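Local coordinates for protein ebony (Drosophila melanogaster, PDB 6DYM) that probably joins beta-alanine to amines such as dopamine as a nonribosomal peptide synthetase, this piece being its atypical C-terminal condensation domain, which probably forms the amide bond, at residues Lys178-Phe183 against Val208-Val213. Numbering follows the deposited sequence.
Sequences KTLLNF and VHWKEV
Lys178 and Trp210 form a hydrogen-bonded antiparallel pair: Lys178 N donates to Trp210 O (2.7 Å), and Trp210 N returns a bond to Lys178 O (2.9 Å). Beyond the non-hydrogen-bonded pair Thr179-His209, the pattern changes. Leu180 N gives a nearly straight bond to Val208 O (2.8 Å, 173° at the hydrogen), while Val208 N reaches past to Leu181 O (2.9 Å). Two residues thus face one, a classic beta bulge, and the helix-like psi of Leu180 (-17°) is its signature. Lys178 O also receives a CA-H...O contact from His209 CA.

Leu181 lies on the face of Val208 and Trp210, where branched apolar chains suit a half-covered surface. The side chain of Leu180 starts off to the side and lays its end beside Trp210, CD1 lying 3.7 Å from Trp210 CB. Leu181 CB meets Val208 CG2 at 3.9 Å; this methyl stands beside the backbone N of Val208, on the side where Leu181 lies.

Polar Lys178 and Thr179 suit an outermost strand open to solvent. Lys178 leaves on the face of Trp210, but its chain bends away, and NZ shares a weakly bound water with Glu212. On the other face, Thr179 OG1 comes within 3.5 Å of His209 NE2, but the buried imidazole is held chiefly by hydrogen bonds at both ring nitrogens, ND1 with Asn163 ND2 and NE2 with Asp173 OD1, which fix its rotation.

Strand 178-184 is outermost, paired with 205-212, which in turn pairs with 158-163; the strand order is consistent with a GCN5-related N-acetyltransferase fold. Helix 93-111 covers the apolar face, its Ile107 touching both leucines and its Cys103 touching buried Val208, while Phe160 of strand 158-163 flanks Val208 and Trp210.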
loop_
_atom_site.group_PDB
_atom_site.type_symbol
_atom_site.label_atom_id
_atom_site.label_comp_id
_atom_site.label_asym_id
_atom_site.label_seq_id
_atom_site.Cartn_x
_atom_site.Cartn_y
_atom_site.Cartn_z
ATOM N N LYS A 178 15.900 -0.730 1.509
ATOM C CA LYS A 178 16.693 -1.744 0.831
ATOM C C LYS A 178 15.824 -2.486 -0.179
ATOM O O LYS A 178 14.688 -2.864 0.126
ATOM C CB LYS A 178 17.286 -2.714 1.854
ATOM C CG LYS A 178 18.523 -3.447 1.383
ATOM C CD LYS A 178 18.670 -4.777 2.101
ATOM C CE LYS A 178 20.129 -5.092 2.402
ATOM N NZ LYS A 178 20.620 -4.360 3.607
ATOM N N THR A 179 16.351 -2.681 -1.385
ATOM C CA THR A 179 15.654 -3.458 -2.404
ATOM C C THR A 179 15.930 -4.942 -2.176
ATOM O O THR A 179 17.087 -5.371 -2.212
ATOM C CB THR A 179 16.115 -3.049 -3.801
ATOM O OG1 THR A 179 15.632 -1.736 -4.111
ATOM C CG2 THR A 179 15.591 -4.031 -4.841
ATOM N N LEU A 180 14.877 -5.728 -1.949
ATOM C CA LEU A 180 15.033 -7.165 -1.759
ATOM C C LEU A 180 14.600 -7.988 -2.962
ATOM O O LEU A 180 14.973 -9.164 -3.054
ATOM C CB LEU A 180 14.247 -7.629 -0.525
ATOM C CG LEU A 180 14.801 -7.084 0.793
ATOM C CD1 LEU A 180 14.085 -7.695 1.985
ATOM C CD2 LEU A 180 16.298 -7.328 0.877
ATOM N N LEU A 181 13.828 -7.405 -3.875
ATOM C CA LEU A 181 13.438 -8.071 -5.111
ATOM C C LEU A 181 13.046 -6.997 -6.112
ATOM O O LEU A 181 12.326 -6.058 -5.760
ATOM C CB LEU A 181 12.269 -9.036 -4.886
ATOM C CG LEU A 181 11.738 -9.784 -6.115
ATOM C CD1 LEU A 181 12.698 -10.885 -6.537
ATOM C CD2 LEU A 181 10.344 -10.353 -5.855
ATOM N N ASN A 182 13.518 -7.131 -7.345
ATOM C CA ASN A 182 13.115 -6.245 -8.434
ATOM C C ASN A 182 12.562 -7.144 -9.529
ATOM O O ASN A 182 13.313 -7.645 -10.367
ATOM C CB ASN A 182 14.288 -5.390 -8.927
ATOM C CG ASN A 182 13.880 -4.401 -10.001
ATOM O OD1 ASN A 182 12.873 -4.585 -10.688
ATOM N ND2 ASN A 182 14.655 -3.335 -10.142
ATOM N N PHE A 183 11.250 -7.341 -9.534
ATOM C CA PHE A 183 10.641 -8.325 -10.417
ATOM C C PHE A 183 9.980 -7.656 -11.613
ATOM O O PHE A 183 9.285 -6.647 -11.474
ATOM C CB PHE A 183 9.618 -9.181 -9.670
ATOM C CG PHE A 183 9.238 -10.434 -10.410
ATOM C CD1 PHE A 183 10.027 -11.570 -10.324
ATOM C CD2 PHE A 183 8.105 -10.470 -11.206
ATOM C CE1 PHE A 183 9.682 -12.722 -11.015
ATOM C CE2 PHE A 183 7.758 -11.619 -11.900
ATOM C CZ PHE A 183 8.548 -12.741 -11.805
ATOM N N VAL A 208 10.241 -5.045 -4.024
ATOM C CA VAL A 208 10.037 -5.357 -2.612
ATOM C C VAL A 208 11.057 -4.570 -1.802
ATOM O O VAL A 208 12.269 -4.716 -2.004
ATOM C CB VAL A 208 10.160 -6.868 -2.351
ATOM C CG1 VAL A 208 9.996 -7.170 -0.869
ATOM C CG2 VAL A 208 9.113 -7.622 -3.149
ATOM N N HIS A 209 10.567 -3.738 -0.887
ATOM C CA HIS A 209 11.388 -2.780 -0.161
ATOM C C HIS A 209 11.321 -3.045 1.336
ATOM O O HIS A 209 10.263 -3.377 1.875
ATOM C CB HIS A 209 10.936 -1.340 -0.438
ATOM C CG HIS A 209 11.506 -0.755 -1.690
ATOM N ND1 HIS A 209 10.719 -0.251 -2.703
ATOM C CD2 HIS A 209 12.789 -0.570 -2.084
ATOM C CE1 HIS A 209 11.491 0.216 -3.669
ATOM N NE2 HIS A 209 12.752 0.031 -3.319
ATOM N N TRP A 210 12.459 -2.858 2.006
ATOM C CA TRP A 210 12.583 -3.140 3.431
ATOM C C TRP A 210 13.498 -2.097 4.053
ATOM O O TRP A 210 14.587 -1.834 3.532
ATOM C CB TRP A 210 13.135 -4.559 3.645
ATOM C CG TRP A 210 13.643 -4.887 5.025
ATOM C CD1 TRP A 210 14.941 -5.108 5.383
ATOM C CD2 TRP A 210 12.862 -5.076 6.217
ATOM N NE1 TRP A 210 15.020 -5.406 6.722
ATOM C CE2 TRP A 210 13.759 -5.392 7.257
ATOM C CE3 TRP A 210 11.497 -4.996 6.506
ATOM C CZ2 TRP A 210 13.335 -5.637 8.563
ATOM C CZ3 TRP A 210 11.078 -5.239 7.805
ATOM C CH2 TRP A 210 11.995 -5.559 8.814
ATOM N N LYS A 211 13.054 -1.493 5.152
ATOM C CA LYS A 211 13.841 -0.489 5.855
ATOM C C LYS A 211 13.847 -0.822 7.336
ATOM O O LYS A 211 12.796 -0.806 7.981
ATOM C CB LYS A 211 13.287 0.921 5.629
ATOM C CG LYS A 211 14.091 2.019 6.322
ATOM C CD LYS A 211 13.601 3.404 5.917
ATOM C CE LYS A 211 14.475 4.490 6.519
ATOM N NZ LYS A 211 15.819 3.959 6.868
ATOM N N GLU A 212 15.026 -1.113 7.871
ATOM C CA GLU A 212 15.152 -1.356 9.298
ATOM C C GLU A 212 14.964 -0.053 10.064
ATOM O O GLU A 212 15.412 1.015 9.635
ATOM C CB GLU A 212 16.510 -1.975 9.610
ATOM C CG GLU A 212 16.626 -3.408 9.113
ATOM C CD GLU A 212 17.833 -4.126 9.672
ATOM O OE1 GLU A 212 18.392 -3.655 10.685
ATOM O OE2 GLU A 212 18.225 -5.163 9.094
ATOM N N VAL A 213 14.282 -0.149 11.195
ATOM C CA VAL A 213 13.920 1.007 11.991
ATOM C C VAL A 213 14.847 1.130 13.195
ATOM O O VAL A 213 15.340 2.215 13.499
ATOM C CB VAL A 213 12.446 0.910 12.428
ATOM C CG1 VAL A 213 12.221 1.644 13.733
ATOM C CG2 VAL A 213 11.543 1.449 11.333
HETATM O O HOH W 1 18.897 -3.787 6.415
#